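Local coordinates for conserved hypothetical protein (Sulfolobus solfataricus, PDB 2FNA) that binds ADP and magnesium in the crystal and is probably an archaeal AAA+ ATPase whose cellular role is not established, at residues I49-L54 with Y58-L63; I227-Y232 with K257-A262; Q265-A270 with E349-L354. All coordinates share one frame; numbering follows the deposited sequence.

Contact 1. Residues I49-L54 with Y58-L63; sequences IGINEL and YIYLDL. With EDO (1,2-ethanediol), chain E.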
loop_
_atom_site.group_PDB
_atom_site.type_symbol
_atom_site.label_atom_id
_atom_site.label_comp_id
_atom_site.label_asym_id
_atom_site.label_seq_id
_atom_site.Cartn_x
_atom_site.Cartn_y
_atom_site.Cartn_z
ATOM N N ILE A 49 -6.702 12.469 0.851
ATOM C CA ILE A 49 -6.576 13.913 0.895
ATOM C C ILE A 49 -6.623 14.453 -0.525
ATOM O O ILE A 49 -7.379 15.376 -0.800
ATOM C CB ILE A 49 -5.269 14.332 1.619
ATOM C CG1 ILE A 49 -5.381 14.037 3.115
ATOM C CG2 ILE A 49 -4.931 15.810 1.364
ATOM C CD1 ILE A 49 -4.045 14.061 3.816
ATOM N N GLY A 50 -5.823 13.845 -1.426
ATOM C CA GLY A 50 -5.718 14.262 -2.828
ATOM C C GLY A 50 -7.057 14.245 -3.551
ATOM O O GLY A 50 -7.415 15.215 -4.173
ATOM N N ILE A 51 -7.795 13.135 -3.477
ATOM C CA ILE A 51 -9.080 13.030 -4.183
ATOM C C ILE A 51 -10.155 13.889 -3.564
ATOM O O ILE A 51 -11.006 14.404 -4.281
ATOM C CB ILE A 51 -9.613 11.547 -4.342
ATOM C CG1 ILE A 51 -10.021 10.903 -3.030
ATOM C CG2 ILE A 51 -8.603 10.679 -5.084
ATOM C CD1 ILE A 51 -10.225 9.338 -3.177
ATOM N N ASN A 52 -10.135 14.054 -2.237
ATOM C CA ASN A 52 -11.038 15.023 -1.580
ATOM C C ASN A 52 -10.798 16.450 -2.057
ATOM O O ASN A 52 -11.748 17.158 -2.344
ATOM C CB ASN A 52 -10.922 14.970 -0.042
ATOM C CG ASN A 52 -11.648 13.772 0.563
ATOM O OD1 ASN A 52 -12.656 13.295 0.025
ATOM N ND2 ASN A 52 -11.132 13.278 1.684
ATOM N N GLU A 53 -9.530 16.871 -2.124
ATOM C CA GLU A 53 -9.222 18.231 -2.571
ATOM C C GLU A 53 -9.493 18.478 -4.071
ATOM O O GLU A 53 -9.910 19.569 -4.462
ATOM C CB GLU A 53 -7.791 18.619 -2.190
ATOM C CG GLU A 53 -7.610 18.893 -0.708
ATOM C CD GLU A 53 -6.187 19.211 -0.301
ATOM O OE1 GLU A 53 -5.315 19.390 -1.183
ATOM O OE2 GLU A 53 -5.940 19.252 0.932
ATOM N N LEU A 54 -9.236 17.485 -4.910
ATOM C CA LEU A 54 -9.483 17.603 -6.355
ATOM C C LEU A 54 -10.959 17.711 -6.674
ATOM O O LEU A 54 -11.319 18.328 -7.669
ATOM C CB LEU A 54 -8.902 16.419 -7.129
ATOM C CG LEU A 54 -7.377 16.374 -7.263
ATOM C CD1 LEU A 54 -6.923 15.032 -7.831
ATOM C CD2 LEU A 54 -6.894 17.567 -8.104
ATOM N N TYR A 58 -14.598 9.668 -8.750
ATOM C CA TYR A 58 -13.600 8.645 -8.553
ATOM C C TYR A 58 -14.240 7.312 -8.187
ATOM O O TYR A 58 -15.419 7.242 -7.762
ATOM C CB TYR A 58 -12.602 9.076 -7.474
ATOM C CG TYR A 58 -13.189 9.126 -6.076
ATOM C CD1 TYR A 58 -13.826 10.283 -5.598
ATOM C CD2 TYR A 58 -13.126 8.019 -5.235
ATOM C CE1 TYR A 58 -14.387 10.332 -4.301
ATOM C CE2 TYR A 58 -13.693 8.057 -3.939
ATOM C CZ TYR A 58 -14.304 9.215 -3.485
ATOM O OH TYR A 58 -14.834 9.234 -2.221
ATOM N N ILE A 59 -13.443 6.269 -8.422
ATOM C CA ILE A 59 -13.704 4.895 -8.048
ATOM C C ILE A 59 -12.544 4.519 -7.125
ATOM O O ILE A 59 -11.397 4.688 -7.496
ATOM C CB ILE A 59 -13.656 3.990 -9.318
ATOM C CG1 ILE A 59 -14.923 4.173 -10.163
ATOM C CG2 ILE A 59 -13.398 2.516 -8.960
ATOM C CD1 ILE A 59 -16.184 3.668 -9.530
ATOM N N TYR A 60 -12.832 4.043 -5.924
ATOM C CA TYR A 60 -11.778 3.697 -4.985
ATOM C C TYR A 60 -11.761 2.215 -4.685
ATOM O O TYR A 60 -12.607 1.739 -3.947
ATOM C CB TYR A 60 -11.973 4.470 -3.686
ATOM C CG TYR A 60 -10.745 4.563 -2.843
ATOM C CD1 TYR A 60 -10.193 3.424 -2.236
ATOM C CD2 TYR A 60 -10.104 5.787 -2.661
ATOM C CE1 TYR A 60 -9.052 3.526 -1.466
ATOM C CE2 TYR A 60 -8.982 5.894 -1.879
ATOM C CZ TYR A 60 -8.456 4.762 -1.298
ATOM O OH TYR A 60 -7.333 4.860 -0.517
ATOM N N LEU A 61 -10.799 1.483 -5.242
ATOM C CA LEU A 61 -10.662 0.053 -4.932
ATOM C C LEU A 61 -9.654 -0.179 -3.804
ATOM O O LEU A 61 -8.442 -0.036 -3.993
ATOM C CB LEU A 61 -10.275 -0.753 -6.172
ATOM C CG LEU A 61 -11.264 -0.731 -7.346
ATOM C CD1 LEU A 61 -10.868 -1.757 -8.414
ATOM C CD2 LEU A 61 -12.674 -1.033 -6.870
ATOM N N ASP A 62 -10.189 -0.520 -2.629
ATOM C CA ASP A 62 -9.406 -0.828 -1.442
ATOM C C ASP A 62 -9.058 -2.332 -1.425
ATOM O O ASP A 62 -9.859 -3.176 -1.039
ATOM C CB ASP A 62 -10.190 -0.394 -0.213
ATOM C CG ASP A 62 -9.391 -0.492 1.046
ATOM O OD1 ASP A 62 -8.150 -0.475 0.976
ATOM O OD2 ASP A 62 -10.016 -0.589 2.119
ATOM N N LEU A 63 -7.881 -2.667 -1.923
ATOM C CA LEU A 63 -7.546 -4.056 -2.261
ATOM C C LEU A 63 -6.891 -4.739 -1.094
ATOM O O LEU A 63 -6.652 -5.930 -1.122
ATOM C CB LEU A 63 -6.668 -4.091 -3.515
ATOM C CG LEU A 63 -7.350 -3.475 -4.747
ATOM C CD1 LEU A 63 -6.372 -3.158 -5.890
ATOM C CD2 LEU A 63 -8.505 -4.378 -5.219
HETATM C C1 EDO E . -17.104 8.664 -5.236
HETATM O O1 EDO E . -17.632 7.589 -4.450
HETATM C C2 EDO E . -17.897 8.835 -6.525
HETATM O O2 EDO E . -17.280 9.855 -7.335
#
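Ile-51 CD1 meets two aromatic rings at once, Tyr-58 over a face and Tyr-60 at an edge. The methyl sits 3.9 Å from the Tyr-58 ring centroid and 17° off the normal, a CH-pi contact displaced toward the CD2-CE2 edge of the ring. It approaches Tyr-60 near the ring plane, with Ile-51 CD1 3.6 Å from Tyr-60 CD2. Ile-51 places CG1 between its backbone N and carbonyl carbon (chi1 68°) and then extends, which drives CD1 at about a right angle into the corner between the rings. This corner closes the helix-to-strand half of a beta-alpha-beta crossover in a P-loop fold: helix 43-54, which follows the probable Walker A loop, turns back into 58-62, an outermost strand of the parallel sheet. Tyr-58 is also met on its other face, where C1 of an ethanediol, probably from the crystallisation liquor, lies 3.3 Å above the plane; Tyr-58 N donates to ethanediol O2 at 3.0 Å. An alanine in place of Tyr-58 would probably strip Ile-51 CD1 of its aromatic face and open a gap between helix and strand. Tyr-60 is held at its far end by a hydrogen bond between its OH and Asp-144 OD2, while its side chain touches Ser-44 and Lys-48 and comes, by nearest atoms, within about 6 Å of the bound magnesium ion.

Contact 2. Residues I227-Y232 with K257-A262; sequences IDFKDY and KNLDFA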
loop_
_atom_site.group_PDB
_atom_site.type_symbol
_atom_site.label_atom_id
_atom_site.label_comp_id
_atom_site.label_asym_id
_atom_site.label_seq_id
_atom_site.Cartn_x
_atom_site.Cartn_y
_atom_site.Cartn_z
ATOM N N ILE A 227 -0.908 19.994 25.347
ATOM C CA ILE A 227 -0.296 19.304 26.474
ATOM C C ILE A 227 1.207 19.404 26.349
ATOM O O ILE A 227 1.715 19.549 25.243
ATOM C CB ILE A 227 -0.696 17.815 26.534
ATOM C CG1 ILE A 227 -0.081 17.020 25.389
ATOM C CG2 ILE A 227 -2.231 17.679 26.551
ATOM C CD1 ILE A 227 0.387 15.650 25.782
ATOM N N ASP A 228 1.915 19.333 27.477
ATOM C CA ASP A 228 3.380 19.427 27.464
ATOM C C ASP A 228 3.944 18.080 27.020
ATOM O O ASP A 228 3.309 17.045 27.194
ATOM C CB ASP A 228 3.932 19.821 28.847
ATOM C CG ASP A 228 5.295 20.548 28.764
ATOM O OD1 ASP A 228 5.723 20.930 27.650
ATOM O OD2 ASP A 228 5.927 20.740 29.822
ATOM N N PHE A 229 5.106 18.096 26.386
ATOM C CA PHE A 229 5.849 16.878 26.141
ATOM C C PHE A 229 7.329 17.227 26.049
ATOM O O PHE A 229 7.674 18.259 25.522
ATOM C CB PHE A 229 5.358 16.198 24.857
ATOM C CG PHE A 229 5.768 14.753 24.750
ATOM C CD1 PHE A 229 4.996 13.754 25.337
ATOM C CD2 PHE A 229 6.922 14.384 24.075
ATOM C CE1 PHE A 229 5.371 12.420 25.242
ATOM C CE2 PHE A 229 7.285 13.051 23.966
ATOM C CZ PHE A 229 6.512 12.072 24.564
ATOM N N LYS A 230 8.188 16.373 26.596
ATOM C CA LYS A 230 9.640 16.618 26.626
ATOM C C LYS A 230 10.496 15.536 25.937
ATOM O O LYS A 230 11.514 15.848 25.280
ATOM C CB LYS A 230 10.092 16.813 28.083
ATOM C CG LYS A 230 9.827 18.217 28.638
ATOM N N ASP A 231 10.047 14.287 26.029
ATOM C CA ASP A 231 10.854 13.114 25.672
ATOM C C ASP A 231 10.818 12.682 24.192
ATOM O O ASP A 231 10.686 11.499 23.892
ATOM C CB ASP A 231 10.369 11.940 26.527
ATOM C CG ASP A 231 10.592 12.168 27.982
ATOM O OD1 ASP A 231 11.770 12.155 28.395
ATOM O OD2 ASP A 231 9.586 12.352 28.698
ATOM N N TYR A 232 10.946 13.622 23.269
ATOM C CA TYR A 232 10.836 13.296 21.863
ATOM C C TYR A 232 11.922 12.322 21.387
ATOM O O TYR A 232 11.658 11.482 20.546
ATOM C CB TYR A 232 10.878 14.557 21.020
ATOM C CG TYR A 232 9.731 15.499 21.257
ATOM C CD1 TYR A 232 8.475 15.263 20.688
ATOM C CD2 TYR A 232 9.899 16.643 22.026
ATOM C CE1 TYR A 232 7.407 16.135 20.917
ATOM C CE2 TYR A 232 8.854 17.533 22.231
ATOM C CZ TYR A 232 7.617 17.285 21.670
ATOM O OH TYR A 232 6.597 18.177 21.895
ATOM N N LYS A 257 -1.188 9.489 29.107
ATOM C CA LYS A 257 -0.147 10.377 29.678
ATOM C C LYS A 257 0.943 9.667 30.489
ATOM O O LYS A 257 1.560 10.276 31.359
ATOM C CB LYS A 257 -0.760 11.472 30.551
ATOM C CG LYS A 257 -1.892 12.246 29.900
ATOM C CD LYS A 257 -1.395 13.359 29.039
ATOM C CE LYS A 257 -2.559 14.187 28.519
ATOM N NZ LYS A 257 -3.317 14.885 29.598
ATOM N N ASN A 258 1.175 8.392 30.216
ATOM C CA ASN A 258 2.277 7.660 30.810
ATOM C C ASN A 258 3.188 7.258 29.674
ATOM O O ASN A 258 2.795 6.524 28.783
ATOM C CB ASN A 258 1.790 6.430 31.576
ATOM C CG ASN A 258 2.894 5.762 32.373
ATOM O OD1 ASN A 258 3.847 5.229 31.822
ATOM N ND2 ASN A 258 2.770 5.801 33.676
ATOM N N LEU A 259 4.411 7.754 29.707
ATOM C CA LEU A 259 5.339 7.541 28.626
ATOM C C LEU A 259 5.655 6.074 28.409
ATOM O O LEU A 259 5.649 5.620 27.275
ATOM C CB LEU A 259 6.620 8.325 28.872
ATOM C CG LEU A 259 7.669 8.102 27.798
ATOM C CD1 LEU A 259 7.224 8.751 26.512
ATOM C CD2 LEU A 259 9.022 8.656 28.256
ATOM N N ASP A 260 5.934 5.326 29.471
ATOM C CA ASP A 260 6.365 3.937 29.319
ATOM C C ASP A 260 5.227 3.061 28.883
ATOM O O ASP A 260 5.421 2.108 28.123
ATOM C CB ASP A 260 6.896 3.354 30.629
ATOM C CG ASP A 260 8.201 3.975 31.076
ATOM O OD1 ASP A 260 8.845 4.708 30.284
ATOM O OD2 ASP A 260 8.581 3.712 32.241
ATOM N N PHE A 261 4.043 3.334 29.428
ATOM C CA PHE A 261 2.844 2.641 28.996
ATOM C C PHE A 261 2.574 2.881 27.512
ATOM O O PHE A 261 2.346 1.923 26.786
ATOM C CB PHE A 261 1.643 3.044 29.856
ATOM C CG PHE A 261 0.338 2.416 29.429
ATOM C CD1 PHE A 261 -0.049 1.190 29.934
ATOM C CD2 PHE A 261 -0.514 3.079 28.538
ATOM C CE1 PHE A 261 -1.246 0.620 29.556
ATOM C CE2 PHE A 261 -1.723 2.519 28.167
ATOM C CZ PHE A 261 -2.085 1.280 28.675
ATOM N N ALA A 262 2.609 4.132 27.059
ATOM C CA ALA A 262 2.344 4.456 25.642
ATOM C C ALA A 262 3.355 3.841 24.671
ATOM O O ALA A 262 2.981 3.391 23.586
ATOM C CB ALA A 262 2.247 5.953 25.424
#
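Asn-258 OD1 accepts two backbone N-H groups at the start of helix 259-282, fixing the turn from which Leu-259 reaches Phe-229 and Asp-231. The bond from Phe-261 N to Asn-258 OD1 is 3.1 Å long and nearly straight at 172°, its donor tilted 32° from the carbonyl plane; Asp-260 N adds a weak second bond. This is an N-cap, and it contrasts with Asp-231, which stands right before helix 232-239 but makes no capping bond with its side chain. Asp-231 instead crosses Leu-259 at a slant, with OD2 3.8 Å from Leu-259 CD2. The other branch of the leucine, CD1, comes within 3.9 Å of Phe-229 CZ. With CG trans to the backbone N (chi1 178°), Leu-259 extends its fork far enough to touch both residues. At the opposite end, Ile-227 CG2 touches Lys-257 at CE, the carbon next to NZ, at 4.0 Å. The contact thus ties the loop between helices 211-225 and 232-239 to the turn joining helices 243-256 and 259-282. Phe-229 stacks on Phe-222 of the first helix and meets Tyr-253 of the third edge-to-face, while Leu-259 also touches Val-234 of helix 232-239.

Contact 3. Residues Q265-A270 with E349-L354; sequences QTLEYA and EPLISL. With EDO (1,2-ethanediol), chain G.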
loop_
_atom_site.group_PDB
_atom_site.type_symbol
_atom_site.label_atom_id
_atom_site.label_comp_id
_atom_site.label_asym_id
_atom_site.label_seq_id
_atom_site.Cartn_x
_atom_site.Cartn_y
_atom_site.Cartn_z
ATOM N N GLN A 265 2.744 -0.136 24.853
ATOM C CA GLN A 265 1.526 -0.473 24.124
ATOM C C GLN A 265 1.717 -0.381 22.600
ATOM O O GLN A 265 1.190 -1.216 21.831
ATOM C CB GLN A 265 0.365 0.414 24.574
ATOM C CG GLN A 265 -0.925 0.109 23.842
ATOM C CD GLN A 265 -2.157 0.486 24.642
ATOM O OE1 GLN A 265 -2.090 0.687 25.853
ATOM N NE2 GLN A 265 -3.297 0.571 23.962
ATOM N N THR A 266 2.482 0.611 22.159
ATOM C CA THR A 266 2.760 0.786 20.715
ATOM C C THR A 266 3.608 -0.353 20.185
ATOM O O THR A 266 3.297 -0.957 19.147
ATOM C CB THR A 266 3.494 2.098 20.422
ATOM O OG1 THR A 266 2.699 3.210 20.851
ATOM C CG2 THR A 266 3.749 2.233 18.928
ATOM N N LEU A 267 4.688 -0.632 20.898
ATOM C CA LEU A 267 5.514 -1.804 20.604
ATOM C C LEU A 267 4.735 -3.100 20.550
ATOM O O LEU A 267 4.906 -3.874 19.613
ATOM C CB LEU A 267 6.637 -1.907 21.604
ATOM C CG LEU A 267 7.630 -0.740 21.534
ATOM C CD1 LEU A 267 8.751 -0.980 22.540
ATOM C CD2 LEU A 267 8.207 -0.560 20.152
ATOM N N GLU A 268 3.850 -3.348 21.513
ATOM C CA GLU A 268 3.118 -4.625 21.510
ATOM C C GLU A 268 2.104 -4.699 20.367
ATOM O O GLU A 268 1.939 -5.760 19.747
ATOM C CB GLU A 268 2.448 -4.917 22.867
ATOM C CG GLU A 268 3.396 -4.922 24.072
ATOM C CD GLU A 268 4.625 -5.851 23.921
ATOM O OE1 GLU A 268 4.471 -6.998 23.420
ATOM O OE2 GLU A 268 5.743 -5.422 24.331
ATOM N N TYR A 269 1.437 -3.574 20.075
ATOM C CA TYR A 269 0.523 -3.469 18.949
ATOM C C TYR A 269 1.262 -3.652 17.618
ATOM O O TYR A 269 0.801 -4.410 16.748
ATOM C CB TYR A 269 -0.259 -2.130 18.969
ATOM C CG TYR A 269 -0.955 -1.779 17.656
ATOM C CD1 TYR A 269 -2.057 -2.502 17.201
ATOM C CD2 TYR A 269 -0.515 -0.708 16.877
ATOM C CE1 TYR A 269 -2.674 -2.188 15.990
ATOM C CE2 TYR A 269 -1.137 -0.378 15.691
ATOM C CZ TYR A 269 -2.216 -1.124 15.250
ATOM O OH TYR A 269 -2.827 -0.796 14.053
ATOM N N ALA A 270 2.396 -2.964 17.449
ATOM C CA ALA A 270 3.246 -3.149 16.264
ATOM C C ALA A 270 3.643 -4.596 16.066
ATOM O O ALA A 270 3.463 -5.146 14.986
ATOM C CB ALA A 270 4.498 -2.285 16.354
ATOM N N GLU A 349 12.177 -1.584 8.453
ATOM C CA GLU A 349 12.020 -0.565 9.500
ATOM C C GLU A 349 12.242 -1.194 10.910
ATOM O O GLU A 349 12.160 -2.399 11.072
ATOM C CB GLU A 349 10.658 0.144 9.376
ATOM C CG GLU A 349 9.435 -0.711 9.636
ATOM C CD GLU A 349 8.880 -0.605 11.065
ATOM O OE1 GLU A 349 9.407 0.182 11.913
ATOM O OE2 GLU A 349 7.910 -1.332 11.329
ATOM N N PRO A 350 12.565 -0.373 11.917
ATOM C CA PRO A 350 13.007 -0.837 13.223
ATOM C C PRO A 350 12.070 -1.782 13.946
ATOM O O PRO A 350 12.520 -2.677 14.638
ATOM C CB PRO A 350 13.088 0.453 14.021
ATOM C CG PRO A 350 13.346 1.475 13.010
ATOM C CD PRO A 350 12.595 1.093 11.840
ATOM N N LEU A 351 10.776 -1.596 13.823
ATOM C CA LEU A 351 9.896 -2.490 14.550
ATOM C C LEU A 351 9.733 -3.878 13.912
ATOM O O LEU A 351 9.303 -4.835 14.574
ATOM C CB LEU A 351 8.567 -1.804 14.803
ATOM C CG LEU A 351 8.625 -0.524 15.614
ATOM C CD1 LEU A 351 7.265 -0.232 16.233
ATOM C CD2 LEU A 351 9.734 -0.555 16.698
ATOM N N ILE A 352 10.104 -4.014 12.642
ATOM C CA ILE A 352 10.237 -5.350 12.056
ATOM C C ILE A 352 11.455 -6.085 12.662
ATOM O O ILE A 352 11.394 -7.286 12.916
ATOM C CB ILE A 352 10.367 -5.303 10.543
ATOM C CG1 ILE A 352 9.118 -4.699 9.932
ATOM C CG2 ILE A 352 10.565 -6.709 9.998
ATOM C CD1 ILE A 352 9.173 -4.591 8.457
ATOM N N SER A 353 12.550 -5.368 12.904
ATOM C CA SER A 353 13.668 -5.957 13.660
ATOM C C SER A 353 13.158 -6.420 14.998
ATOM O O SER A 353 13.374 -7.549 15.390
ATOM C CB SER A 353 14.783 -4.937 13.893
ATOM O OG SER A 353 15.071 -4.286 12.675
ATOM N N LEU A 354 12.468 -5.525 15.697
ATOM C CA LEU A 354 11.987 -5.829 17.021
ATOM C C LEU A 354 11.097 -7.066 17.022
ATOM O O LEU A 354 11.245 -7.914 17.881
ATOM C CB LEU A 354 11.210 -4.650 17.591
ATOM C CG LEU A 354 10.810 -4.800 19.048
ATOM C CD1 LEU A 354 12.024 -4.530 19.912
ATOM C CD2 LEU A 354 9.650 -3.872 19.400
HETATM C C1 EDO G . -1.031 2.397 11.955
HETATM O O1 EDO G . -1.268 1.028 11.575
HETATM C C2 EDO G . -1.665 2.699 13.321
HETATM O O2 EDO G . -2.459 3.891 13.243
#
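Near the apolar packing of Leu-267 and Ala-270 on Leu-351 lie two flat groups, the ring of Tyr-269 and the carboxylate of Glu-349. The Tyr-269 ring stacks with Tyr-248, and at its edge, near the ring plane, lies C2 of an ethanediol, probably from the crystallisation liquor. The Glu-349 carboxylate is approached from above its plane by Leu-351 N, which donates to Glu-349 OE1 at 2.9 Å, so that the glutamate side chain caps the start of helix 350-355; OE2 accepts from Trp-245 NE1. Two partners therefore hold this buried carboxylate. The contact itself is purely apolar. Leu-267 CD2 is shared by two leucines, 3.8 Å from Leu-351 CD2 and 3.7 Å from Leu-354 CD2, crossing both at about a right angle. Leu-354 gets there by swinging CG trans to its backbone N (chi1 -173°). Leu-351 turns its other branch on Ala-270, whose CB lies 3.4 Å from Leu-351 CD1, a close methyl-to-methyl approach. The CA atoms of Ala-270 and Leu-351 are the nearest across the segments, at 6.9 Å, consistent with the small alanine, while the segment axes cross at -76°, 10.3 Å apart. Leu-351 also rests on Trp-245 of helix 243-256 and on Ile-274, further along helix 259-282. Helix 350-355 follows the antiparallel strands 338-340 and 345-347, consistent with the wing of a winged-helix fold. It packs the end of the chain against helix 259-282.

The three contacts show how packing chemistry follows position. Contact 1, partly buried, lies in the nucleotide-binding P-loop core and relies on aromatic rings around one aliphatic methyl. Contact 2, about 35 Å away centre to centre, is a surface contact of aliphatic carbons with a phenylalanine and exposed charged side chains, and its polar bonds each stay within one segment, as in the helix cap. Contact 3, again partly buried, is a leucine and alanine interface between helices. Contacts 2 and 3 both use helix 259-282, one at its start and the other farther along, and lie on the same side of the chain's centre; contact 1 lies across the centre from contact 3.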